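Local coordinates for sterol regulatory element-binding protein cleavage-activating protein (Schizosaccharomyces pombe, PDB 4YHC) that escorts the transcription factor precursor sre1 for processing when sterol or oxygen is low, represented here by its WD40 domain, at residues A[228-233]-A[270-275]; A[246-251]-A[318-323]; A[276-281]-A[328-333]; A[281-286]-A[310-315]; A[304-309]-A[341-346]. The protein carries 9 engineered substitutions. All blocks are in the same frame, centred on the assembly; numbering follows the deposited sequence.

Interaction 1: A[228-233]-A[270-275]; sequences YGIAMA and VGVSNS
Tyr228 lays its ring over the backbone of Val270, with Val270 N sitting 3.5 Å above the plane and close to the ring centre. CG is anti to the backbone N (chi1 -171°), which swings the ring across to the facing strand. Its CD1 meets Val270 CB at 3.7 Å, and Val270 O comes within 3.4 Å of Tyr228 CE1. This is the close-packed end. A little farther along, Ile230 turns its CD1 crosswise to Val270 CG1 (4.0 Å) and meets Val272 CG1 tip to tip at 4.2 Å. Cut back to an alanine, Tyr228 would no longer cover Val270 N and CB, and a gap would probably open beside the strand. Toward the other end the segments separate. Met232, exposed at the surface, brings only SD near Ser275 CB, a loose 4.4 Å approach with no polar bond to fix it. Strands 228-230 and 270-273, parts of 226-230 and 269-278, run nearly parallel, 20° apart, and their axes come no closer than 8.0 Å, consistent with facing first strands of consecutive propeller blades. Phe237 of strand 235-239 packs on both Ile230 and Val270, and Phe282 of strand 281-292 fills in beside Met232 and Ser275.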
# COMPACT_ATOMS: atom_id res chain seq x y z
N TYR A 228 7.12 2.91 -7.74
CA TYR A 228 6.69 2.47 -6.41
C TYR A 228 7.84 2.83 -5.48
O TYR A 228 9.00 2.70 -5.87
CB TYR A 228 6.39 0.95 -6.36
CG TYR A 228 5.75 0.51 -5.06
CD1 TYR A 228 6.55 0.15 -3.97
CD2 TYR A 228 4.37 0.48 -4.89
CE1 TYR A 228 6.01 -0.22 -2.76
CE2 TYR A 228 3.82 0.05 -3.64
CZ TYR A 228 4.67 -0.25 -2.62
OH TYR A 228 4.26 -0.66 -1.39
N GLY A 229 7.54 3.30 -4.29
CA GLY A 229 8.62 3.79 -3.37
C GLY A 229 8.75 2.96 -2.10
O GLY A 229 7.77 2.39 -1.63
N ILE A 230 9.95 2.82 -1.57
CA ILE A 230 10.14 2.33 -0.16
C ILE A 230 10.75 3.54 0.53
O ILE A 230 11.95 3.85 0.38
CB ILE A 230 11.09 1.16 -0.04
CG1 ILE A 230 10.75 0.11 -1.07
CG2 ILE A 230 11.25 0.64 1.39
CD1 ILE A 230 9.95 -1.00 -0.58
N ALA A 231 9.90 4.24 1.25
CA ALA A 231 10.21 5.56 1.69
C ALA A 231 11.38 5.53 2.69
O ALA A 231 12.33 6.33 2.58
CB ALA A 231 8.96 6.22 2.29
N MET A 232 11.39 4.59 3.59
CA MET A 232 12.45 4.62 4.63
C MET A 232 13.87 4.30 4.09
O MET A 232 14.84 4.58 4.79
CB MET A 232 12.16 3.64 5.79
CG MET A 232 11.78 2.25 5.37
SD MET A 232 11.45 1.12 6.78
CE MET A 232 10.90 2.28 8.04
N ALA A 233 13.94 3.66 2.91
CA ALA A 233 15.20 3.32 2.25
C ALA A 233 15.60 4.43 1.29
O ALA A 233 16.68 4.40 0.74
CB ALA A 233 15.04 1.96 1.52
N VAL A 270 5.82 -3.40 -4.36
CA VAL A 270 7.01 -4.03 -3.80
C VAL A 270 6.83 -4.24 -2.34
O VAL A 270 6.33 -3.38 -1.67
CB VAL A 270 8.27 -3.17 -4.00
CG1 VAL A 270 9.56 -3.84 -3.44
CG2 VAL A 270 8.40 -2.81 -5.45
N GLY A 271 7.27 -5.34 -1.81
CA GLY A 271 7.44 -5.40 -0.32
C GLY A 271 8.84 -5.92 -0.02
O GLY A 271 9.39 -6.70 -0.82
N VAL A 272 9.42 -5.49 1.09
CA VAL A 272 10.70 -6.00 1.58
C VAL A 272 10.59 -6.47 3.06
O VAL A 272 9.75 -5.96 3.86
CB VAL A 272 11.84 -4.98 1.39
CG1 VAL A 272 12.05 -4.59 -0.07
CG2 VAL A 272 11.55 -3.73 2.20
N SER A 273 11.38 -7.47 3.41
CA SER A 273 11.28 -8.11 4.70
C SER A 273 12.41 -7.80 5.65
O SER A 273 13.54 -7.55 5.25
CB SER A 273 11.08 -9.61 4.55
OG SER A 273 12.31 -10.26 4.21
N ASN A 274 12.07 -7.75 6.95
CA ASN A 274 13.08 -7.62 8.00
C ASN A 274 13.98 -6.43 7.81
O ASN A 274 15.17 -6.60 7.89
CB ASN A 274 13.90 -8.90 8.10
CG ASN A 274 13.07 -10.05 8.62
OD1 ASN A 274 12.08 -9.83 9.34
ND2 ASN A 274 13.41 -11.26 8.23
N SER A 275 13.40 -5.27 7.50
CA SER A 275 14.13 -4.07 7.19
C SER A 275 14.96 -3.70 8.50
O SER A 275 14.45 -3.82 9.60
CB SER A 275 13.16 -2.98 6.86
OG SER A 275 12.71 -3.19 5.54

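Interaction 2: A[246-251]-A[318-323]; sequences MIDLKN and WDQQPN
Trp318 O is gripped by two side chains of the facing turn, Lys250 and Asn251, which come to it from opposite faces of its carbonyl plane. Lys250 NZ donates at 2.9 Å. Asn251 ND2 donates at 3.0 Å with an almost straight N-H...O angle of 172°, though from well above the carbonyl plane. The lysine does double duty: its extended chain carries CE over the five-membered ring of Trp318, 3.5 Å from the centroid, in a CH-pi contact, and the bend at chi4 (-63°) turns NZ back to Trp318 O while keeping it over the same ring in a cation-pi contact. Nearer the strand, Gln320 NE2, on a less well ordered side chain, donates to Asp248 OD2 at 2.9 Å; the oxygen lies in the plane of the amide, whereas the amide meets the carboxylate from above. Asn251 ND2 adds a weak bond to OD2. The other oxygen, OD1, takes the backbone N of Lys250 at 2.8 Å and a hydrogen bond from Asn316. An alanine at Asp248 is likely to leave Gln320 NE2 and the Lys250 amide without these acceptors and let the turn shift. Lys250 O bonds a citrate, probably from the crystallisation liquor. The bond from Lys250 N to Asp248 OD1 defines an Asx turn, here closing strand 243-248 and tying one propeller blade to a loop of the next.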
# COMPACT_ATOMS: atom_id res chain seq x y z
N MET A 246 15.94 0.16 -9.80
CA MET A 246 15.88 0.45 -8.38
C MET A 246 16.86 1.61 -8.16
O MET A 246 18.04 1.47 -8.42
CB MET A 246 16.21 -0.76 -7.54
CG MET A 246 16.12 -0.42 -6.03
SD MET A 246 16.33 -1.84 -5.00
CE MET A 246 18.13 -1.77 -4.90
N ILE A 247 16.32 2.78 -7.80
CA ILE A 247 17.07 4.01 -7.80
C ILE A 247 17.18 4.59 -6.37
O ILE A 247 16.20 4.63 -5.62
CB ILE A 247 16.35 4.98 -8.69
CG1 ILE A 247 16.29 4.45 -10.13
CG2 ILE A 247 16.94 6.35 -8.58
CD1 ILE A 247 15.38 5.24 -11.02
N ASP A 248 18.39 4.97 -5.99
CA ASP A 248 18.68 5.68 -4.71
C ASP A 248 18.37 7.15 -4.89
O ASP A 248 19.04 7.88 -5.64
CB ASP A 248 20.13 5.48 -4.30
CG ASP A 248 20.57 6.38 -3.11
OD1 ASP A 248 19.72 7.00 -2.34
OD2 ASP A 248 21.83 6.43 -2.96
N LEU A 249 17.36 7.62 -4.21
CA LEU A 249 16.97 9.01 -4.43
C LEU A 249 17.84 9.99 -3.61
O LEU A 249 17.77 11.17 -3.80
CB LEU A 249 15.51 9.16 -4.00
CG LEU A 249 14.27 8.98 -4.86
CD1 LEU A 249 14.51 8.63 -6.30
CD2 LEU A 249 13.22 8.14 -4.20
N LYS A 250 18.54 9.49 -2.60
CA LYS A 250 19.35 10.39 -1.76
C LYS A 250 20.59 10.84 -2.54
O LYS A 250 20.79 12.03 -2.78
CB LYS A 250 19.74 9.68 -0.49
CG LYS A 250 20.64 10.50 0.44
CD LYS A 250 21.08 9.64 1.62
CE LYS A 250 21.87 10.46 2.63
NZ LYS A 250 23.14 10.95 2.00
N ASN A 251 21.36 9.86 -2.99
CA ASN A 251 22.58 10.12 -3.77
C ASN A 251 22.38 10.05 -5.30
O ASN A 251 23.32 10.10 -6.02
CB ASN A 251 23.64 9.12 -3.32
CG ASN A 251 23.87 9.16 -1.82
OD1 ASN A 251 24.11 10.23 -1.29
ND2 ASN A 251 23.74 8.03 -1.13
N TRP A 318 23.47 5.07 3.07
CA TRP A 318 23.47 6.46 3.33
C TRP A 318 24.52 7.21 2.47
O TRP A 318 24.22 8.26 1.87
CB TRP A 318 23.76 6.67 4.83
CG TRP A 318 23.42 8.04 5.31
CD1 TRP A 318 24.27 9.11 5.42
CD2 TRP A 318 22.13 8.51 5.71
NE1 TRP A 318 23.60 10.18 5.89
CE2 TRP A 318 22.28 9.87 6.05
CE3 TRP A 318 20.85 7.93 5.78
CZ2 TRP A 318 21.20 10.66 6.45
CZ3 TRP A 318 19.80 8.70 6.21
CH2 TRP A 318 19.97 10.05 6.54
N ASP A 319 25.69 6.58 2.40
CA ASP A 319 26.89 7.05 1.73
C ASP A 319 27.34 5.88 0.91
O ASP A 319 27.46 4.77 1.44
CB ASP A 319 28.03 7.32 2.75
CG ASP A 319 27.77 8.52 3.63
OD1 ASP A 319 27.56 9.63 3.09
OD2 ASP A 319 27.79 8.34 4.88
N GLN A 320 27.63 6.14 -0.35
CA GLN A 320 27.96 5.08 -1.31
C GLN A 320 29.48 4.99 -1.36
O GLN A 320 30.09 5.04 -2.41
CB GLN A 320 27.33 5.36 -2.71
CG GLN A 320 25.79 5.47 -2.72
CD GLN A 320 25.04 4.12 -2.69
OE1 GLN A 320 25.63 3.04 -2.70
NE2 GLN A 320 23.72 4.19 -2.65
N GLN A 321 30.07 4.85 -0.17
CA GLN A 321 31.50 4.84 0.05
C GLN A 321 31.73 3.72 1.06
O GLN A 321 30.77 3.24 1.67
CB GLN A 321 31.98 6.19 0.61
CG GLN A 321 31.53 6.52 2.04
CD GLN A 321 32.68 6.79 3.02
OE1 GLN A 321 33.88 6.59 2.71
NE2 GLN A 321 32.33 7.18 4.24
N PRO A 322 32.98 3.29 1.23
CA PRO A 322 33.27 2.27 2.26
C PRO A 322 33.36 2.90 3.66
O PRO A 322 33.55 4.09 3.78
CB PRO A 322 34.60 1.68 1.81
CG PRO A 322 35.22 2.70 0.92
CD PRO A 322 34.10 3.49 0.29
N ASN A 323 33.21 2.08 4.71
CA ASN A 323 33.15 2.58 6.09
C ASN A 323 33.50 1.51 7.14
O ASN A 323 32.73 0.58 7.36
CB ASN A 323 31.74 3.11 6.37
CG ASN A 323 31.65 3.92 7.63
OD1 ASN A 323 32.61 4.03 8.38
ND2 ASN A 323 30.50 4.51 7.88

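Interaction 3: A[276-281]-A[328-333]; sequences RFVNGQ and HDPDNS
Val278 points its two methyl branches at the 328-333 loop from the start of the turn in a beta-hairpin with a two-residue loop. The hairpin joins strands 269-278 and 281-292 through a type I' turn, Val278 to Gln281, closed by backbone bonds in both directions between those two residues. The two methyls rest side by side on the 328-333 loop. CG2 meets Pro330 CG tip to tip at 3.8 Å. CG1, anti to the backbone N (chi1 179°), lies against the carboxylate of Asp329, 4.0 Å from its CG, the two side chains crossing at about a right angle. Alongside, Arg276 and Asp331 approach from opposite directions and form a salt bridge, the carboxylate carbon lying at the edge of the guanidinium and in its plane. Arg276 gets there by bending its chain at chi2 (-83°). The two flat groups are not coplanar but turned 53° against each other, so the grip is uneven: NE donates well to OD2 at 3.0 Å, while the short bond from NH2 to OD1 is strongly angled and weak. Asp331 OD2 has a second charged partner, Arg283 on strand 281-292, which also bridges to Asp329 OD1. The acids are probably held ionised by this pair of arginines. Within the loop, a type I turn runs from Asp329 to Asn332, and its start is pinned as an Asx turn, with Asp331 N donating to Asp329 OD1 at 2.8 Å nearly in line with the C-O bond.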
# COMPACT_ATOMS: atom_id res chain seq x y z
N ARG A 276 16.24 -3.44 8.38
CA ARG A 276 17.00 -2.87 9.52
C ARG A 276 18.09 -1.99 8.93
O ARG A 276 18.44 -2.14 7.72
CB ARG A 276 17.54 -3.96 10.45
CG ARG A 276 18.61 -4.88 9.85
CD ARG A 276 18.03 -6.00 9.03
NE ARG A 276 18.94 -7.13 8.87
CZ ARG A 276 18.65 -8.21 8.17
NH1 ARG A 276 17.47 -8.29 7.55
NH2 ARG A 276 19.53 -9.21 8.10
N PHE A 277 18.58 -1.03 9.72
CA PHE A 277 19.54 -0.09 9.21
C PHE A 277 20.75 -0.24 10.11
O PHE A 277 20.62 -0.13 11.37
CB PHE A 277 18.94 1.26 9.26
CG PHE A 277 19.78 2.32 8.68
CD1 PHE A 277 20.67 3.04 9.46
CD2 PHE A 277 19.64 2.69 7.38
CE1 PHE A 277 21.45 4.03 8.92
CE2 PHE A 277 20.42 3.65 6.82
CZ PHE A 277 21.30 4.37 7.63
N VAL A 278 21.88 -0.61 9.51
CA VAL A 278 23.07 -0.96 10.28
C VAL A 278 24.27 -0.34 9.56
O VAL A 278 24.52 -0.55 8.32
CB VAL A 278 23.32 -2.46 10.41
CG1 VAL A 278 24.61 -2.67 11.23
CG2 VAL A 278 22.19 -3.23 11.09
N ASN A 279 24.97 0.50 10.32
CA ASN A 279 26.14 1.22 9.81
C ASN A 279 25.94 1.79 8.45
O ASN A 279 26.75 1.53 7.53
CB ASN A 279 27.33 0.24 9.78
CG ASN A 279 28.65 0.92 9.43
OD1 ASN A 279 28.80 2.15 9.49
ND2 ASN A 279 29.63 0.09 9.03
N GLY A 280 24.90 2.59 8.30
CA GLY A 280 24.69 3.31 7.04
C GLY A 280 24.05 2.49 5.93
O GLY A 280 23.75 3.01 4.89
N GLN A 281 23.71 1.26 6.23
CA GLN A 281 23.15 0.29 5.26
C GLN A 281 21.71 -0.04 5.55
O GLN A 281 21.39 -0.54 6.64
CB GLN A 281 23.89 -1.05 5.36
CG GLN A 281 25.35 -0.95 5.01
CD GLN A 281 26.08 -2.24 5.10
OE1 GLN A 281 25.60 -3.26 5.62
NE2 GLN A 281 27.30 -2.20 4.63
N HIS A 328 28.09 -2.04 16.65
CA HIS A 328 27.40 -3.27 16.80
C HIS A 328 26.75 -3.67 15.47
O HIS A 328 26.06 -2.88 14.85
CB HIS A 328 26.37 -3.23 17.93
CG HIS A 328 25.73 -4.55 18.15
ND1 HIS A 328 24.38 -4.77 17.98
CD2 HIS A 328 26.28 -5.76 18.42
CE1 HIS A 328 24.11 -6.05 18.19
NE2 HIS A 328 25.25 -6.67 18.45
N ASP A 329 27.03 -4.90 15.04
CA ASP A 329 26.42 -5.43 13.83
C ASP A 329 25.65 -6.70 14.14
O ASP A 329 26.23 -7.78 14.22
CB ASP A 329 27.43 -5.69 12.73
CG ASP A 329 26.74 -6.00 11.39
OD1 ASP A 329 25.64 -6.58 11.38
OD2 ASP A 329 27.32 -5.66 10.36
N PRO A 330 24.32 -6.56 14.32
CA PRO A 330 23.46 -7.71 14.59
C PRO A 330 23.44 -8.81 13.50
O PRO A 330 22.93 -9.85 13.78
CB PRO A 330 22.07 -7.07 14.69
CG PRO A 330 22.14 -5.88 13.80
CD PRO A 330 23.54 -5.35 13.99
N ASP A 331 23.97 -8.58 12.29
CA ASP A 331 23.94 -9.57 11.19
C ASP A 331 25.32 -10.24 10.93
O ASP A 331 25.60 -10.74 9.82
CB ASP A 331 23.46 -8.89 9.89
CG ASP A 331 22.02 -8.32 10.00
OD1 ASP A 331 21.11 -9.10 10.37
OD2 ASP A 331 21.83 -7.13 9.70
N ASN A 332 26.16 -10.25 11.95
CA ASN A 332 27.49 -10.87 11.83
C ASN A 332 27.42 -12.31 11.30
O ASN A 332 27.88 -12.58 10.18
CB ASN A 332 28.27 -10.79 13.16
CG ASN A 332 27.43 -11.16 14.37
OD1 ASN A 332 27.20 -12.34 14.65
ND2 ASN A 332 26.95 -10.15 15.09
N SER A 333 26.76 -13.21 12.04
CA SER A 333 26.54 -14.60 11.61
C SER A 333 25.83 -14.81 10.26
O SER A 333 25.50 -15.96 9.93
CB SER A 333 25.76 -15.35 12.67
OG SER A 333 26.41 -15.16 13.91

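Interaction 4: A[281-286]-A[310-315]; sequences QFRVSS and ESYIIL
Val284 and Leu315 make the apolar centre, their side chains crossing at about a right angle with Val284 CG2 3.9 Å from Leu315 CG. The same methyl touches Ile313 CB at 4.0 Å. Beneath this face strand 311-317, from the insertion between strands 299-304 and 344-349, pairs antiparallel with strand 281-292 of this WD40 propeller blade: Val284 and Ile313 exchange two backbone bonds, and Leu315 N donates to Phe282 O. On the reverse face the extended Arg283 chain passes obliquely over one face of the Tyr312 ring. Its CD lies 3.5 Å from Tyr312 CE1, and the phenol oxygen sits over the guanidinium centre, the two planes only 21° apart. Tyr312 CG stands between its backbone N and carbonyl carbon (chi1 62°), which folds the ring across to the arginine. At the edge of the guanidinium, NE and NH2 both donate to Gln281 OE1. The far end is wet: one water links Ser285 OG (also bonded to Asn274 ND2) to Ser311 O, another Ser285 O to Ser311 OG through a long second leg. Since Arg283 NH1 also reaches Asp331 and Asp329 in salt bridges, its buried charge is probably well compensated and the guanidinium held flat against the tyrosine.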
# COMPACT_ATOMS: atom_id res chain seq x y z
N GLN A 281 23.71 1.26 6.23
CA GLN A 281 23.15 0.29 5.26
C GLN A 281 21.71 -0.04 5.55
O GLN A 281 21.39 -0.54 6.64
CB GLN A 281 23.89 -1.05 5.36
CG GLN A 281 25.35 -0.95 5.01
CD GLN A 281 26.08 -2.24 5.10
OE1 GLN A 281 25.60 -3.26 5.62
NE2 GLN A 281 27.30 -2.20 4.63
N PHE A 282 20.84 0.18 4.57
CA PHE A 282 19.49 -0.32 4.66
C PHE A 282 19.47 -1.77 4.24
O PHE A 282 19.68 -2.12 3.03
CB PHE A 282 18.55 0.55 3.89
CG PHE A 282 17.09 0.26 4.18
CD1 PHE A 282 16.48 -0.81 3.62
CD2 PHE A 282 16.36 1.11 4.98
CE1 PHE A 282 15.16 -1.11 3.92
CE2 PHE A 282 15.03 0.83 5.31
CZ PHE A 282 14.45 -0.30 4.79
N ARG A 283 19.24 -2.65 5.19
CA ARG A 283 19.32 -4.09 4.92
C ARG A 283 17.96 -4.74 4.99
O ARG A 283 17.12 -4.30 5.78
CB ARG A 283 20.24 -4.80 5.87
CG ARG A 283 21.68 -4.28 5.94
CD ARG A 283 22.40 -5.05 7.05
NE ARG A 283 23.81 -4.64 7.17
CZ ARG A 283 24.59 -4.98 8.22
NH1 ARG A 283 24.16 -5.81 9.16
NH2 ARG A 283 25.85 -4.59 8.24
N VAL A 284 17.72 -5.70 4.08
CA VAL A 284 16.52 -6.53 4.05
C VAL A 284 16.86 -7.97 3.86
O VAL A 284 17.92 -8.31 3.31
CB VAL A 284 15.53 -6.07 2.92
CG1 VAL A 284 15.22 -4.61 3.10
CG2 VAL A 284 16.11 -6.35 1.52
N SER A 285 15.99 -8.86 4.32
CA SER A 285 16.23 -10.27 4.13
C SER A 285 15.73 -10.76 2.75
O SER A 285 16.17 -11.81 2.31
CB SER A 285 15.50 -11.11 5.18
OG SER A 285 15.97 -10.84 6.49
N SER A 286 14.82 -10.01 2.13
CA SER A 286 14.15 -10.43 0.84
C SER A 286 13.44 -9.29 0.19
O SER A 286 13.16 -8.28 0.86
CB SER A 286 13.19 -11.59 0.97
OG SER A 286 12.04 -11.31 1.76
N GLU A 310 19.94 -16.74 7.36
CA GLU A 310 20.76 -17.13 6.22
C GLU A 310 21.62 -15.97 5.75
O GLU A 310 22.84 -15.98 5.90
CB GLU A 310 19.88 -17.61 5.07
CG GLU A 310 19.82 -19.12 4.90
CD GLU A 310 18.53 -19.58 4.25
OE1 GLU A 310 17.49 -19.58 4.93
OE2 GLU A 310 18.56 -19.94 3.06
N SER A 311 20.97 -14.97 5.17
CA SER A 311 21.67 -13.85 4.57
C SER A 311 20.78 -12.62 4.46
O SER A 311 19.63 -12.63 4.88
CB SER A 311 22.17 -14.23 3.18
OG SER A 311 21.12 -14.81 2.43
N TYR A 312 21.33 -11.55 3.88
CA TYR A 312 20.57 -10.32 3.67
C TYR A 312 21.09 -9.61 2.48
O TYR A 312 22.14 -9.92 1.97
CB TYR A 312 20.71 -9.40 4.90
CG TYR A 312 22.10 -8.95 5.20
CD1 TYR A 312 22.62 -7.81 4.64
CD2 TYR A 312 22.91 -9.69 6.08
CE1 TYR A 312 23.91 -7.38 4.92
CE2 TYR A 312 24.20 -9.26 6.39
CZ TYR A 312 24.69 -8.14 5.81
OH TYR A 312 25.95 -7.74 6.11
N ILE A 313 20.38 -8.57 2.10
CA ILE A 313 20.69 -7.78 0.94
C ILE A 313 20.79 -6.41 1.41
O ILE A 313 19.89 -5.94 2.18
CB ILE A 313 19.45 -7.91 0.02
CG1 ILE A 313 19.25 -9.36 -0.38
CG2 ILE A 313 19.46 -7.00 -1.17
CD1 ILE A 313 17.81 -9.67 -0.81
N ILE A 314 21.79 -5.68 0.92
CA ILE A 314 21.89 -4.29 1.15
C ILE A 314 21.19 -3.57 0.02
O ILE A 314 21.73 -3.56 -1.08
CB ILE A 314 23.37 -3.83 1.22
CG1 ILE A 314 24.06 -4.41 2.44
CG2 ILE A 314 23.49 -2.32 1.19
CD1 ILE A 314 25.58 -4.38 2.33
N LEU A 315 20.01 -2.96 0.30
CA LEU A 315 19.22 -2.23 -0.66
C LEU A 315 19.70 -0.85 -0.91
O LEU A 315 19.50 -0.34 -1.97
CB LEU A 315 17.76 -2.03 -0.21
CG LEU A 315 16.66 -3.03 -0.47
CD1 LEU A 315 15.31 -2.32 -0.17
CD2 LEU A 315 16.77 -3.62 -1.87
O HOH W 1 18.33 -11.89 7.04
O HOH W 2 18.63 -12.91 1.53

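Interaction 5: A[304-309]-A[341-346]; sequences YGNESN and ELQENI. Engineered in segment 304-309: Ser308 (natural residue Cys).
The Tyr304 ring and the Glu344 side chain lie side by side, pointing the same way, with the carboxylate plane turned 81° from the ring. Tyr304 CE2 is 3.8 Å from Glu344 CB, an oblique approach, and at the hydroxyl edge a water lies in the plane of the ring. It accepts from Tyr304 OH at 2.7 Å and donates to Glu344 OE2 at 2.8 Å, coupling the two ends. Phe258 and Phe289 also meet the ring, at steep interplanar angles. The backbones beneath form an antiparallel, non-hydrogen-bonded pair between Tyr304 and Glu344, where strand 299-304 meets strand 344-349; these look like the third and fourth strands of a propeller blade, with 305-343 as an insertion between them. Gln343 O is held just beyond that pair by Gly305 N at 3.1 Å and by a CA-H contact from Tyr304 CA at 3.2 Å. Gly305 has a phi of 139°, where a CB would jam against Tyr304 O. Leu342 CD2 packs on Gly305 CA at 4.0 Å. Asn306 reaches back across Gln343 at about a right angle. Its OD1 rests 3.5 Å from Gln343 CG, buried by the contact and without a hydrogen-bonding partner in the model.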
# COMPACT_ATOMS: atom_id res chain seq x y z
N TYR A 304 12.69 -12.60 -4.23
CA TYR A 304 14.14 -12.70 -4.28
C TYR A 304 14.72 -12.84 -2.88
O TYR A 304 14.43 -12.03 -2.00
CB TYR A 304 14.75 -11.46 -4.94
CG TYR A 304 14.19 -11.10 -6.29
CD1 TYR A 304 13.09 -10.27 -6.41
CD2 TYR A 304 14.77 -11.58 -7.45
CE1 TYR A 304 12.58 -9.94 -7.65
CE2 TYR A 304 14.27 -11.26 -8.69
CZ TYR A 304 13.17 -10.43 -8.78
OH TYR A 304 12.66 -10.10 -10.02
N GLY A 305 15.56 -13.84 -2.67
CA GLY A 305 16.26 -13.98 -1.41
C GLY A 305 16.37 -15.39 -0.86
O GLY A 305 15.57 -16.26 -1.18
N ASN A 306 17.38 -15.60 -0.02
CA ASN A 306 17.55 -16.85 0.69
C ASN A 306 16.82 -16.80 2.02
O ASN A 306 16.76 -17.80 2.75
CB ASN A 306 19.04 -17.15 0.91
CG ASN A 306 19.86 -16.98 -0.35
OD1 ASN A 306 19.39 -16.41 -1.34
ND2 ASN A 306 21.09 -17.48 -0.33
N GLU A 307 16.27 -15.63 2.34
CA GLU A 307 15.47 -15.42 3.54
C GLU A 307 16.29 -15.07 4.78
O GLU A 307 17.52 -15.16 4.77
CB GLU A 307 14.57 -16.63 3.82
CG GLU A 307 13.72 -16.51 5.07
CD GLU A 307 12.94 -15.20 5.14
OE1 GLU A 307 12.21 -15.00 6.13
OE2 GLU A 307 13.06 -14.38 4.21
N SER A 308 15.59 -14.67 5.84
CA SER A 308 16.19 -14.23 7.10
C SER A 308 17.36 -15.10 7.56
O SER A 308 18.49 -14.90 7.12
CB SER A 308 15.11 -14.17 8.19
OG SER A 308 15.68 -14.24 9.49
N ASN A 309 17.08 -16.04 8.45
CA ASN A 309 18.13 -16.93 8.94
C ASN A 309 18.93 -17.49 7.78
O ASN A 309 18.64 -18.57 7.27
CB ASN A 309 17.52 -18.06 9.77
CG ASN A 309 18.57 -19.05 10.24
OD1 ASN A 309 19.76 -18.86 10.02
ND2 ASN A 309 18.12 -20.12 10.89
N GLU A 341 23.55 -12.56 -7.26
CA GLU A 341 23.37 -13.90 -6.69
C GLU A 341 22.08 -14.12 -5.90
O GLU A 341 21.98 -15.06 -5.11
CB GLU A 341 24.55 -14.28 -5.83
CG GLU A 341 24.75 -13.51 -4.55
CD GLU A 341 26.22 -13.40 -4.19
OE1 GLU A 341 27.06 -13.97 -4.92
OE2 GLU A 341 26.56 -12.75 -3.19
N LEU A 342 21.09 -13.24 -6.12
CA LEU A 342 19.76 -13.44 -5.53
C LEU A 342 19.03 -14.57 -6.22
O LEU A 342 19.04 -14.62 -7.43
CB LEU A 342 18.95 -12.16 -5.70
CG LEU A 342 19.34 -11.12 -4.64
CD1 LEU A 342 18.81 -9.75 -5.04
CD2 LEU A 342 18.84 -11.60 -3.29
N GLN A 343 18.36 -15.43 -5.47
CA GLN A 343 17.50 -16.46 -6.08
C GLN A 343 16.06 -15.94 -6.27
O GLN A 343 15.51 -15.33 -5.40
CB GLN A 343 17.49 -17.70 -5.20
CG GLN A 343 18.80 -17.90 -4.45
CD GLN A 343 19.23 -19.34 -4.37
OE1 GLN A 343 20.00 -19.81 -5.21
NE2 GLN A 343 18.72 -20.06 -3.38
N GLU A 344 15.46 -16.22 -7.41
CA GLU A 344 14.20 -15.69 -7.85
C GLU A 344 13.20 -16.82 -7.92
O GLU A 344 13.48 -17.85 -8.53
CB GLU A 344 14.36 -15.07 -9.21
CG GLU A 344 13.15 -15.20 -10.12
CD GLU A 344 13.48 -14.85 -11.56
OE1 GLU A 344 13.16 -15.63 -12.51
OE2 GLU A 344 14.07 -13.77 -11.76
N ASN A 345 12.07 -16.64 -7.25
CA ASN A 345 11.03 -17.64 -7.18
C ASN A 345 9.75 -16.92 -7.64
O ASN A 345 9.52 -15.80 -7.22
CB ASN A 345 10.91 -18.15 -5.76
CG ASN A 345 12.08 -19.05 -5.36
OD1 ASN A 345 12.28 -20.14 -5.94
ND2 ASN A 345 12.85 -18.61 -4.36
N ILE A 346 8.98 -17.56 -8.50
CA ILE A 346 7.89 -16.95 -9.19
C ILE A 346 6.63 -17.74 -8.87
O ILE A 346 6.59 -18.95 -8.95
CB ILE A 346 8.12 -16.97 -10.71
CG1 ILE A 346 9.38 -16.23 -11.05
CG2 ILE A 346 6.98 -16.36 -11.50
CD1 ILE A 346 9.76 -16.36 -12.52
O HOH W 3 14.17 -10.98 -12.04

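Interaction 4 sits at the middle of the group, its centre about 9 Å from interaction 3, 10 Å from interaction 5 and 11 Å from interaction 1. Strands 269-278 and 281-292 carry the connections: Ser273 OG reaches Ser286 OG at 2.7 Å, and Arg276 O is 2.7 Å from Arg283 N. Interaction 2 joins interaction 3 through Trp318 N and Gly280 O, 2.8 Å apart, and stays about 22 Å, centre to centre, from interaction 5. Interactions 1 and 2 face the preceding blade; interactions 3 to 5 join the insertion, or its two ends, to the blade's own strands. All lie in the region that, by similarity, binds sre1; the citrate touches interaction 2.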